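Local coordinates for protein succinyl-CoA ligase (ADP-forming) subunit alpha (Methanosaeta concilii, PDB 6HXI) that binds coenzyme A and joins a CoA-ligase-type alpha/beta region to a helical citrate-synthase-like domain within an eight-chain assembly, at residues S41-I45 against Y78-D82; G143-G147 against L166-G170; F174-S178 against M212-I216; G421-I426 against L584-I588; F513-L519 against I549-S554. All coordinates share one frame; numbering follows the deposited sequence.

Interaction 1 of 5, residues S41-I45 against Y78-D82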
# COMPACT_ATOMS: atom_id res chain seq x y z
N SER B 41 -12.32 -33.75 -28.66
CA SER B 41 -11.35 -34.26 -29.64
C SER B 41 -9.92 -33.74 -29.39
O SER B 41 -9.02 -34.08 -30.16
CB SER B 41 -11.79 -33.86 -31.04
OG SER B 41 -11.79 -32.44 -31.16
N ILE B 42 -9.72 -32.88 -28.37
CA ILE B 42 -8.45 -32.24 -28.06
C ILE B 42 -7.96 -32.72 -26.70
O ILE B 42 -8.62 -32.47 -25.69
CB ILE B 42 -8.57 -30.69 -28.09
CG1 ILE B 42 -9.01 -30.18 -29.48
CG2 ILE B 42 -7.29 -30.01 -27.58
CD1 ILE B 42 -9.46 -28.67 -29.48
N SER B 43 -6.78 -33.35 -26.67
CA SER B 43 -6.14 -33.81 -25.44
C SER B 43 -5.34 -32.64 -24.84
O SER B 43 -5.41 -32.42 -23.63
CB SER B 43 -5.21 -34.99 -25.73
OG SER B 43 -5.94 -36.17 -26.03
N ALA B 44 -4.60 -31.87 -25.68
CA ALA B 44 -3.79 -30.73 -25.21
C ALA B 44 -3.54 -29.69 -26.28
O ALA B 44 -3.67 -29.95 -27.48
CB ALA B 44 -2.45 -31.22 -24.64
N ILE B 45 -3.13 -28.50 -25.83
CA ILE B 45 -2.72 -27.40 -26.69
C ILE B 45 -1.21 -27.33 -26.56
O ILE B 45 -0.68 -27.53 -25.47
CB ILE B 45 -3.41 -26.08 -26.30
CG1 ILE B 45 -4.94 -26.23 -26.38
CG2 ILE B 45 -2.92 -24.91 -27.15
CD1 ILE B 45 -5.62 -25.60 -25.25
N TYR B 78 0.00 -37.26 -23.27
CA TYR B 78 -1.18 -37.77 -23.97
C TYR B 78 -0.80 -38.67 -25.15
O TYR B 78 -0.96 -38.24 -26.30
CB TYR B 78 -2.15 -36.61 -24.36
CG TYR B 78 -2.70 -35.88 -23.16
CD1 TYR B 78 -3.83 -36.36 -22.49
CD2 TYR B 78 -2.03 -34.81 -22.60
CE1 TYR B 78 -4.29 -35.75 -21.32
CE2 TYR B 78 -2.46 -34.20 -21.42
CZ TYR B 78 -3.61 -34.66 -20.80
OH TYR B 78 -4.05 -34.06 -19.64
N PRO B 79 -0.31 -39.93 -24.90
CA PRO B 79 0.06 -40.81 -26.02
C PRO B 79 -1.11 -41.23 -26.90
O PRO B 79 -0.88 -41.63 -28.04
CB PRO B 79 0.72 -42.02 -25.34
CG PRO B 79 0.26 -41.99 -23.96
CD PRO B 79 -0.03 -40.57 -23.60
N GLU B 80 -2.34 -41.12 -26.39
CA GLU B 80 -3.56 -41.47 -27.13
C GLU B 80 -3.86 -40.51 -28.28
O GLU B 80 -4.65 -40.84 -29.16
CB GLU B 80 -4.77 -41.55 -26.17
CG GLU B 80 -5.20 -40.23 -25.56
CD GLU B 80 -4.66 -39.92 -24.18
OE1 GLU B 80 -5.39 -39.27 -23.40
OE2 GLU B 80 -3.52 -40.34 -23.87
N ALA B 81 -3.30 -39.29 -28.24
CA ALA B 81 -3.50 -38.27 -29.27
C ALA B 81 -2.57 -38.60 -30.46
O ALA B 81 -1.35 -38.58 -30.32
CB ALA B 81 -3.19 -36.89 -28.69
N ASP B 82 -3.16 -38.95 -31.61
CA ASP B 82 -2.42 -39.34 -32.82
C ASP B 82 -2.49 -38.30 -33.96
O ASP B 82 -1.92 -38.49 -35.03
CB ASP B 82 -2.84 -40.74 -33.29
CG ASP B 82 -4.16 -40.80 -34.05
OD1 ASP B 82 -5.12 -40.10 -33.65
OD2 ASP B 82 -4.23 -41.57 -35.04
O HOH W 1 -7.35 -36.60 -23.51

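Interaction 2 of 5, residues G143-G147 against L166-G170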
# COMPACT_ATOMS: atom_id res chain seq x y z
N GLY B 143 -9.77 -30.65 -43.05
CA GLY B 143 -10.80 -31.58 -43.47
C GLY B 143 -11.59 -32.06 -42.27
O GLY B 143 -11.42 -31.54 -41.16
N MET B 144 -12.48 -33.02 -42.49
CA MET B 144 -13.32 -33.55 -41.42
C MET B 144 -14.00 -34.85 -41.77
O MET B 144 -14.19 -35.14 -42.94
CB MET B 144 -14.37 -32.50 -40.95
CG MET B 144 -15.38 -32.04 -41.98
SD MET B 144 -17.03 -31.73 -41.23
CE MET B 144 -16.66 -30.48 -40.01
N THR B 145 -14.36 -35.62 -40.74
CA THR B 145 -15.18 -36.83 -40.81
C THR B 145 -16.49 -36.35 -40.17
O THR B 145 -16.49 -35.95 -38.99
CB THR B 145 -14.56 -38.03 -40.06
OG1 THR B 145 -13.27 -38.33 -40.60
CG2 THR B 145 -15.44 -39.28 -40.16
N ALA B 146 -17.57 -36.30 -40.95
CA ALA B 146 -18.87 -35.86 -40.49
C ALA B 146 -19.37 -36.68 -39.30
O ALA B 146 -19.28 -37.90 -39.31
CB ALA B 146 -19.87 -35.90 -41.62
N GLY B 147 -19.78 -36.00 -38.26
CA GLY B 147 -20.24 -36.60 -37.02
C GLY B 147 -19.15 -37.19 -36.14
O GLY B 147 -19.48 -37.82 -35.14
N LEU B 166 -23.57 -31.62 -41.17
CA LEU B 166 -22.25 -32.20 -40.95
C LEU B 166 -22.07 -32.91 -39.60
O LEU B 166 -21.02 -33.50 -39.36
CB LEU B 166 -21.15 -31.13 -41.16
CG LEU B 166 -21.04 -30.58 -42.61
CD1 LEU B 166 -20.19 -29.34 -42.65
CD2 LEU B 166 -20.51 -31.66 -43.59
N TYR B 167 -23.09 -32.87 -38.74
CA TYR B 167 -23.11 -33.54 -37.43
C TYR B 167 -23.44 -35.06 -37.56
O TYR B 167 -23.33 -35.78 -36.56
CB TYR B 167 -24.09 -32.83 -36.45
CG TYR B 167 -25.45 -32.57 -37.07
CD1 TYR B 167 -26.44 -33.56 -37.06
CD2 TYR B 167 -25.74 -31.37 -37.70
CE1 TYR B 167 -27.68 -33.34 -37.67
CE2 TYR B 167 -26.97 -31.15 -38.31
CZ TYR B 167 -27.93 -32.14 -38.30
OH TYR B 167 -29.16 -31.91 -38.86
N ARG B 168 -23.81 -35.52 -38.78
CA ARG B 168 -24.10 -36.91 -39.16
C ARG B 168 -23.41 -37.29 -40.49
O ARG B 168 -23.47 -36.51 -41.45
CB ARG B 168 -25.63 -37.14 -39.33
CG ARG B 168 -26.34 -36.03 -40.12
CD ARG B 168 -27.35 -36.62 -41.02
NE ARG B 168 -27.57 -35.85 -42.24
CZ ARG B 168 -26.80 -35.93 -43.32
NH1 ARG B 168 -25.70 -36.67 -43.32
NH2 ARG B 168 -27.10 -35.22 -44.40
N PRO B 169 -22.82 -38.51 -40.60
CA PRO B 169 -22.19 -38.90 -41.88
C PRO B 169 -23.16 -39.27 -43.00
O PRO B 169 -24.28 -39.73 -42.76
CB PRO B 169 -21.33 -40.11 -41.50
CG PRO B 169 -22.02 -40.72 -40.33
CD PRO B 169 -22.64 -39.56 -39.57
N GLY B 170 -22.68 -39.08 -44.23
CA GLY B 170 -23.35 -39.49 -45.46
C GLY B 170 -22.52 -40.57 -46.12
O GLY B 170 -21.74 -41.25 -45.45

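Interaction 3 of 5, residues F174-S178 against M212-I216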
# COMPACT_ATOMS: atom_id res chain seq x y z
N PHE B 174 -15.09 -36.94 -50.09
CA PHE B 174 -14.70 -35.71 -50.80
C PHE B 174 -13.23 -35.27 -50.63
O PHE B 174 -12.72 -35.23 -49.51
CB PHE B 174 -15.64 -34.54 -50.41
CG PHE B 174 -15.37 -33.30 -51.22
CD1 PHE B 174 -15.80 -33.21 -52.54
CD2 PHE B 174 -14.60 -32.27 -50.71
CE1 PHE B 174 -15.47 -32.10 -53.32
CE2 PHE B 174 -14.27 -31.16 -51.49
CZ PHE B 174 -14.71 -31.08 -52.79
N VAL B 175 -12.61 -34.80 -51.73
CA VAL B 175 -11.24 -34.26 -51.69
C VAL B 175 -11.08 -33.05 -52.65
O VAL B 175 -11.51 -33.09 -53.81
CB VAL B 175 -10.14 -35.37 -51.87
CG1 VAL B 175 -10.12 -35.92 -53.29
CG2 VAL B 175 -8.76 -34.87 -51.46
N SER B 176 -10.49 -31.97 -52.15
CA SER B 176 -10.24 -30.79 -52.95
C SER B 176 -8.81 -30.26 -52.73
O SER B 176 -8.05 -30.82 -51.93
CB SER B 176 -11.26 -29.70 -52.65
OG SER B 176 -11.12 -29.18 -51.34
N LYS B 177 -8.44 -29.21 -53.45
CA LYS B 177 -7.17 -28.52 -53.24
C LYS B 177 -7.50 -27.32 -52.34
O LYS B 177 -6.86 -27.13 -51.31
CB LYS B 177 -6.55 -28.07 -54.57
CG LYS B 177 -5.53 -29.06 -55.09
CD LYS B 177 -5.36 -28.97 -56.59
CE LYS B 177 -4.22 -29.88 -57.02
NZ LYS B 177 -3.92 -29.81 -58.48
N SER B 178 -8.55 -26.58 -52.68
CA SER B 178 -9.01 -25.39 -51.98
C SER B 178 -9.72 -25.67 -50.65
O SER B 178 -10.58 -26.55 -50.57
CB SER B 178 -9.93 -24.59 -52.90
OG SER B 178 -10.56 -23.50 -52.26
N MET B 212 -4.16 -35.90 -53.75
CA MET B 212 -5.58 -36.24 -53.72
C MET B 212 -5.80 -37.74 -53.76
O MET B 212 -6.67 -38.24 -53.04
CB MET B 212 -6.34 -35.57 -54.87
CG MET B 212 -6.60 -34.09 -54.66
SD MET B 212 -7.40 -33.43 -56.14
CE MET B 212 -7.76 -31.92 -55.63
N LEU B 213 -5.01 -38.47 -54.59
CA LEU B 213 -5.13 -39.93 -54.74
C LEU B 213 -4.97 -40.69 -53.43
O LEU B 213 -5.69 -41.66 -53.23
CB LEU B 213 -4.21 -40.51 -55.83
CG LEU B 213 -4.38 -42.03 -56.13
CD1 LEU B 213 -5.79 -42.35 -56.67
CD2 LEU B 213 -3.29 -42.53 -57.06
N ASP B 214 -4.06 -40.24 -52.53
CA ASP B 214 -3.84 -40.88 -51.22
C ASP B 214 -5.18 -41.03 -50.50
O ASP B 214 -5.55 -42.16 -50.12
CB ASP B 214 -2.85 -40.05 -50.36
CG ASP B 214 -1.50 -39.74 -51.00
OD1 ASP B 214 -1.30 -40.12 -52.18
OD2 ASP B 214 -0.65 -39.12 -50.32
N HIS B 215 -5.95 -39.90 -50.41
CA HIS B 215 -7.26 -39.83 -49.79
C HIS B 215 -8.31 -40.56 -50.60
O HIS B 215 -9.08 -41.28 -49.98
CB HIS B 215 -7.66 -38.38 -49.48
CG HIS B 215 -6.60 -37.65 -48.72
ND1 HIS B 215 -6.39 -37.88 -47.37
CD2 HIS B 215 -5.66 -36.78 -49.15
CE1 HIS B 215 -5.35 -37.14 -47.02
NE2 HIS B 215 -4.88 -36.45 -48.05
N ILE B 216 -8.29 -40.47 -51.96
CA ILE B 216 -9.24 -41.17 -52.83
C ILE B 216 -9.13 -42.70 -52.64
O ILE B 216 -10.16 -43.39 -52.59
CB ILE B 216 -9.17 -40.74 -54.33
CG1 ILE B 216 -9.68 -39.29 -54.49
CG2 ILE B 216 -9.97 -41.69 -55.24
CD1 ILE B 216 -9.51 -38.64 -55.87

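Interaction 4 of 5, residues G421-I426 against L584-I588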
# COMPACT_ATOMS: atom_id res chain seq x y z
N GLY B 421 7.03 9.94 5.67
CA GLY B 421 6.97 9.29 4.36
C GLY B 421 8.30 8.81 3.85
O GLY B 421 8.43 7.65 3.47
N ALA B 422 9.32 9.70 3.87
CA ALA B 422 10.65 9.36 3.38
C ALA B 422 11.23 8.29 4.31
O ALA B 422 11.76 7.29 3.86
CB ALA B 422 11.53 10.60 3.33
N HIS B 423 11.03 8.47 5.58
CA HIS B 423 11.51 7.55 6.63
C HIS B 423 10.94 6.15 6.45
O HIS B 423 11.71 5.21 6.45
CB HIS B 423 11.30 8.10 8.05
CG HIS B 423 11.76 7.12 9.09
ND1 HIS B 423 13.13 6.93 9.37
CD2 HIS B 423 11.03 6.31 9.89
CE1 HIS B 423 13.18 6.02 10.34
NE2 HIS B 423 11.94 5.58 10.67
N ASN B 424 9.65 6.00 6.21
CA ASN B 424 9.05 4.68 6.00
C ASN B 424 9.52 4.02 4.71
O ASN B 424 9.72 2.79 4.69
CB ASN B 424 7.52 4.71 6.09
CG ASN B 424 7.04 4.58 7.49
OD1 ASN B 424 7.74 4.92 8.44
ND2 ASN B 424 5.85 4.04 7.67
N ALA B 425 9.66 4.82 3.64
CA ALA B 425 10.13 4.36 2.31
C ALA B 425 11.59 3.83 2.42
O ALA B 425 11.92 2.85 1.79
CB ALA B 425 10.02 5.52 1.26
N ILE B 426 12.43 4.46 3.27
CA ILE B 426 13.82 4.11 3.51
C ILE B 426 13.91 2.83 4.29
O ILE B 426 14.76 2.00 3.99
CB ILE B 426 14.53 5.31 4.25
CG1 ILE B 426 14.87 6.45 3.24
CG2 ILE B 426 15.77 4.85 5.06
CD1 ILE B 426 15.34 7.77 3.89
N LEU B 584 10.47 10.39 -2.50
CA LEU B 584 10.32 9.01 -1.91
C LEU B 584 11.06 7.98 -2.78
O LEU B 584 11.91 7.28 -2.27
CB LEU B 584 8.85 8.61 -1.67
CG LEU B 584 8.16 8.87 -0.31
CD1 LEU B 584 8.54 10.18 0.35
CD2 LEU B 584 6.65 8.78 -0.46
N ILE B 585 10.83 8.00 -4.09
CA ILE B 585 11.54 7.16 -5.08
C ILE B 585 13.06 7.46 -4.99
O ILE B 585 13.87 6.55 -4.93
CB ILE B 585 10.96 7.43 -6.51
CG1 ILE B 585 9.49 6.84 -6.61
CG2 ILE B 585 11.88 6.78 -7.57
CD1 ILE B 585 8.59 7.40 -7.74
N GLY B 586 13.41 8.73 -4.94
CA GLY B 586 14.80 9.15 -4.75
C GLY B 586 15.46 8.48 -3.54
O GLY B 586 16.53 7.87 -3.64
N HIS B 587 14.84 8.58 -2.39
CA HIS B 587 15.40 7.98 -1.15
C HIS B 587 15.47 6.42 -1.20
O HIS B 587 16.45 5.79 -0.78
CB HIS B 587 14.55 8.41 0.06
CG HIS B 587 14.81 9.84 0.45
ND1 HIS B 587 16.04 10.23 0.89
CD2 HIS B 587 13.97 10.90 0.47
CE1 HIS B 587 15.94 11.53 1.14
NE2 HIS B 587 14.70 11.97 0.90
N ILE B 588 14.46 5.80 -1.77
CA ILE B 588 14.47 4.32 -1.93
C ILE B 588 15.69 3.88 -2.76
O ILE B 588 16.36 2.93 -2.39
CB ILE B 588 13.16 3.91 -2.64
CG1 ILE B 588 11.95 4.08 -1.71
CG2 ILE B 588 13.31 2.49 -3.24
CD1 ILE B 588 10.63 4.22 -2.49

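Interaction 5 of 5, residues F513-L519 against I549-S554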
# COMPACT_ATOMS: atom_id res chain seq x y z
N PHE B 513 -0.92 35.75 -10.53
CA PHE B 513 -2.33 35.41 -10.38
C PHE B 513 -3.23 36.59 -10.62
O PHE B 513 -3.04 37.62 -9.98
CB PHE B 513 -2.66 34.82 -9.00
CG PHE B 513 -2.29 33.40 -8.70
CD1 PHE B 513 -1.29 32.75 -9.43
CD2 PHE B 513 -2.86 32.72 -7.61
CE1 PHE B 513 -0.89 31.46 -9.10
CE2 PHE B 513 -2.47 31.44 -7.29
CZ PHE B 513 -1.47 30.83 -8.02
N PRO B 514 -4.29 36.43 -11.44
CA PRO B 514 -5.23 37.54 -11.63
C PRO B 514 -5.80 38.08 -10.31
O PRO B 514 -5.90 39.30 -10.16
CB PRO B 514 -6.30 36.93 -12.54
CG PRO B 514 -5.54 35.89 -13.33
CD PRO B 514 -4.64 35.28 -12.30
N SER B 515 -6.11 37.18 -9.35
CA SER B 515 -6.62 37.50 -8.01
C SER B 515 -5.93 36.66 -6.93
O SER B 515 -5.69 35.48 -7.14
CB SER B 515 -8.12 37.29 -7.93
OG SER B 515 -8.44 35.91 -7.93
N THR B 516 -5.64 37.29 -5.77
CA THR B 516 -5.02 36.68 -4.58
C THR B 516 -5.81 37.15 -3.34
O THR B 516 -5.19 37.60 -2.37
CB THR B 516 -3.52 37.05 -4.47
OG1 THR B 516 -3.40 38.45 -4.22
CG2 THR B 516 -2.68 36.68 -5.72
N GLU B 517 -7.16 37.08 -3.37
CA GLU B 517 -8.03 37.51 -2.26
C GLU B 517 -7.82 36.69 -0.97
O GLU B 517 -7.71 37.27 0.12
CB GLU B 517 -9.50 37.43 -2.71
CG GLU B 517 -10.46 38.28 -1.88
CD GLU B 517 -11.94 38.15 -2.19
OE1 GLU B 517 -12.38 37.05 -2.61
OE2 GLU B 517 -12.68 39.13 -1.95
N LEU B 518 -7.73 35.35 -1.08
CA LEU B 518 -7.53 34.53 0.10
C LEU B 518 -6.09 34.68 0.61
O LEU B 518 -5.87 34.67 1.83
CB LEU B 518 -7.97 33.09 -0.13
CG LEU B 518 -8.08 32.22 1.13
CD1 LEU B 518 -9.04 32.82 2.16
CD2 LEU B 518 -8.44 30.79 0.78
N LEU B 519 -5.14 34.98 -0.31
CA LEU B 519 -3.77 35.24 0.11
C LEU B 519 -3.68 36.57 0.88
O LEU B 519 -3.03 36.60 1.93
CB LEU B 519 -2.76 35.16 -1.04
CG LEU B 519 -1.32 35.59 -0.67
CD1 LEU B 519 -0.62 34.53 0.20
CD2 LEU B 519 -0.51 35.86 -1.92
N ILE B 549 -6.86 27.76 -3.66
CA ILE B 549 -8.20 28.38 -3.67
C ILE B 549 -8.15 29.64 -4.56
O ILE B 549 -9.06 29.85 -5.37
CB ILE B 549 -8.73 28.75 -2.24
CG1 ILE B 549 -8.74 27.51 -1.28
CG2 ILE B 549 -10.11 29.46 -2.30
CD1 ILE B 549 -9.41 26.35 -1.83
N ASP B 550 -7.11 30.47 -4.42
CA ASP B 550 -6.96 31.67 -5.27
C ASP B 550 -6.82 31.35 -6.76
O ASP B 550 -7.37 32.06 -7.58
CB ASP B 550 -5.82 32.54 -4.80
CG ASP B 550 -6.21 33.38 -3.60
OD1 ASP B 550 -7.46 33.72 -3.45
OD2 ASP B 550 -5.29 33.74 -2.81
N LEU B 551 -6.09 30.28 -7.10
CA LEU B 551 -5.91 29.82 -8.48
C LEU B 551 -7.31 29.47 -9.07
O LEU B 551 -7.66 29.89 -10.18
CB LEU B 551 -4.99 28.56 -8.45
CG LEU B 551 -4.65 27.88 -9.77
CD1 LEU B 551 -3.36 27.09 -9.64
CD2 LEU B 551 -5.71 26.87 -10.18
N MET B 552 -8.09 28.69 -8.30
CA MET B 552 -9.43 28.27 -8.70
C MET B 552 -10.38 29.46 -8.87
O MET B 552 -11.10 29.49 -9.85
CB MET B 552 -9.98 27.24 -7.75
CG MET B 552 -9.35 25.88 -7.96
SD MET B 552 -10.18 24.65 -6.97
CE MET B 552 -9.71 25.14 -5.36
N SER B 553 -10.33 30.44 -7.95
CA SER B 553 -11.10 31.67 -8.06
C SER B 553 -10.62 32.50 -9.26
O SER B 553 -11.43 33.18 -9.88
CB SER B 553 -10.95 32.51 -6.79
OG SER B 553 -11.55 31.84 -5.70
N SER B 554 -9.31 32.47 -9.59
CA SER B 554 -8.76 33.19 -10.76
C SER B 554 -9.23 32.53 -12.07
O SER B 554 -9.51 33.26 -13.00
CB SER B 554 -7.24 33.26 -10.72
OG SER B 554 -6.76 34.01 -9.62
O HOH W 2 -8.65 35.22 -5.35

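Interaction 1 of 5, residues S41-I45 against Y78-D82
Ser43 is wedged against the root of the Tyr78 side chain: its CB sits 3.7 Å from Tyr78 CG and equally near Tyr78 CB. Tyr78 holds its CG beside the backbone N and anti to the carbonyl carbon (chi1 -63°), a rotamer that sends the ring back over the 43-44 peptide. The carbonyl oxygen of Ser43 then stands over the centre of one ring face, with Ser43 O 4.0 Å from Tyr78 CZ. Ala44 adds its methyl from an oblique direction, Ala44 CB lying 4.2 Å from Tyr78 CD2.

The Ser43 hydroxyl is directed at the Tyr78-Ala81 turn and the water beside it. Ser43 OG passes 3.9 Å from Ala81 CB and meets that water at 2.9 Å. Glu80 reaches the same water only weakly, through OE1: its CG is tucked between the backbone N and the carbonyl carbon (chi1 68°), and a bend at chi2 (-96°) folds the carboxylate back, with OE1 lying at the edge of the Tyr78 ring, in its plane. The type I turn from Tyr78 to Ala81, closed by Ala81 N donating to Tyr78 O at 3.2 Å, brings Tyr78 and Ala81 against Ser43.

The 78-82 segment links helix 71-77 to strand 83-86, while 42-46 is a strand of the same mixed sheet, lying between strands 61-68 and 15-18. Phe16 of strand 15-18 touches Ala44, Tyr78 and Ala81, and Pro66 and Tyr68 of strand 61-68 touch the Tyr78 side chain. Ile42, pointing away from the turn, packs on Ile25 and Met28 of helix 22-34.

Interaction 2 of 5, residues G143-G147 against L166-G170
Gly147 and Leu166 supply the one hydrogen bond of this contact, a weak one: Gly147 N donates to Leu166 O over 3.0 Å, with an N-H...O angle of 135°. Beside it the main chains close in. Ala146 CA lies 3.4 Å from Leu166 O, and glycine with its positive phi (74°) allows Gly147 CA to come within 3.2 Å of Tyr167 O. Carbonyl oxygens also meet side-chain carbons: Ala146 CB lies 3.5 Å from Leu166 O and touches Arg168 O as well, while Pro169 CB stands 3.7 Å from Ala146 O.

The joined parts belong to an alpha/beta fold. Strand 143-145 runs antiparallel to strand 196-201; the loop at 166-170 carries the chain from helix 158-163 into strand 172-176 of the same mixed sheet.

Apolar contacts flank the backbone approach. The Met144 and Leu166 side chains cross at about a right angle, with Met144 SD 4.2 Å from Leu166 CB; Phe186 of helix 179-192 and Ala155 touch both. Ala146 CB and Pro169 CB make a looser pair at 4.5 Å.

The one salt bridge lies outside the two segments: Arg168 leaves the backbone away from the strand and pairs through NE with Glu330.

Interaction 3 of 5, residues F174-S178 against M212-I216
Val175 and Met212 mark the nearest backbone approach, their CA atoms 6.3 Å apart, where strand 174-176 runs antiparallel to helix 212-216: the N-to-C directions differ by 176° and the axes come within 8.7 Å. Val175 fills the gap with both methyls. Its CG1 meets Ile216 CG1 at 3.6 Å, the two side chains crossing at about a right angle, and its CG2 lies 3.9 Å from Met212 CG and obliquely to the His215 ring.

The extended Met212 chain carries its methyl past Val175 to the strand end; Met212 CE stands 3.5 Å from both Ser176 C and Lys177 N. The aliphatic part of Lys177 passes across that methyl, with Lys177 CG 3.7 Å from Met212 CE, before NZ pairs with Glu239. Ser176, turned away from the helix, donates from OG to Ser178 O at 2.8 Å across the bend into helix 179-192, where Ser178 is the N-cap.

Phe174 points the other way, onto helix 179-192, giving the sheet helices on both faces. Helix 212-221 joins strands 196-201 and 227-233, both parallel to strand 172-176 and flanking it, and thus forms the helical part of a beta-alpha-beta crossover passing over this strand.

Interaction 4 of 5, residues G421-I426 against L584-I588
The amide of Ile426 is shared between two carbonyls of its own helix, Ala422 O at 3.0 Å and, weakly, His423 O at 3.3 Å, while its side chain leans out to His587. Ile426 CG1 rests 3.7 Å from His587 CB, and CD1 continues obliquely along the imidazole. The ring's CD2 meets the Ala422 methyl, Ala422 CB being 3.8 Å away, so His587 is set between residues one helical turn apart. Its CG lies anti to the carbonyl carbon (chi1 -75°), and NE2 is hydrogen-bonded to Asp414.

The 421-426 and 584-588 segments of helices 420-430 and 571-594 run in roughly the same direction, at 36° with axes 8.7 Å apart, within the all-helical citrate-synthase-like domain. Leu584 lays CD1 over the backbone, 3.6 Å from Ala422 N, beside Gly421. Ala425, which points at the partner helix, fits its CB between Leu584 CG, at 4.1 Å, and Ile588 CG1, at 3.8 Å, and its carbonyl oxygen also touches Ile588 CG1.

On the side of helix 420-430 turned from helix 571-594, His423 NE2 is hydrogen-bonded to His423 NE2 of the third subunit, another copy of this protein. Leu584 packs on Leu439 and Leu443 of helix 435-443.

Interaction 5 of 5, residues F513-L519 against I549-S554
Asp550 turns its CG anti to the carbonyl carbon (chi1 -79°), which swings the carboxylate up to the first turn of helix 517-530; one helical turn on, Ser554 places OG likewise anti to its carbonyl carbon and so meets Ser515 N. Asp550 OD1 takes Leu518 N at 2.9 Å, nearly straight at 160°, and OD2 takes Leu519 N at 2.8 Å; both oxygens use their syn lone pairs. Asp550 thus holds the helix start from a neighbouring helix, while Thr516 at the N-cap position makes no capping bond, and the helix end probably strengthens the grip. A water completes the cluster, donating to Asp550 OD1 at 2.7 Å, accepting from Glu517 N and bonding Ser515 OG.

Ser554 OG donates to Asp550 O at 2.9 Å, from above the carbonyl plane and from the face opposite Ser554 N, and accepts from Ser515 N at 3.2 Å. The Phe513 ring brings its edge to Asp550 CB, ring and carboxylate planes 85° apart. Leu518 CD2 meets Ile549 CB at 3.7 Å.

Helix 540-555 is thereby joined to the bend between helices 500-512 and 517-530; Phe404 of helix 399-412 meets Phe513 edge-to-face, and Phe461 of helix 453-466 touches Leu518.

Overall arrangement
Interactions 1, 2 and 3 follow one another along the N-terminal alpha/beta part of the chain. Interactions 2 and 3, centres 16 Å apart, share one mixed sheet and adjoin in sequence; interaction 1, in the other large sheet, lies 20 Å from interaction 2 between centres. Interactions 2 and 3 lie near coenzyme A without touching it: the side chains of Met144 and Ser176 are about 13 and 9 Å from the ligand, while their chain neighbours Thr140, Val141 and Gly179 line its pocket. Interactions 4 and 5, centres 33 Å apart, belong to the helical domain, with both segments of interaction 5 falling between those of interaction 4 in sequence. Interactions 3 and 5 stand 83 Å apart, centre to centre.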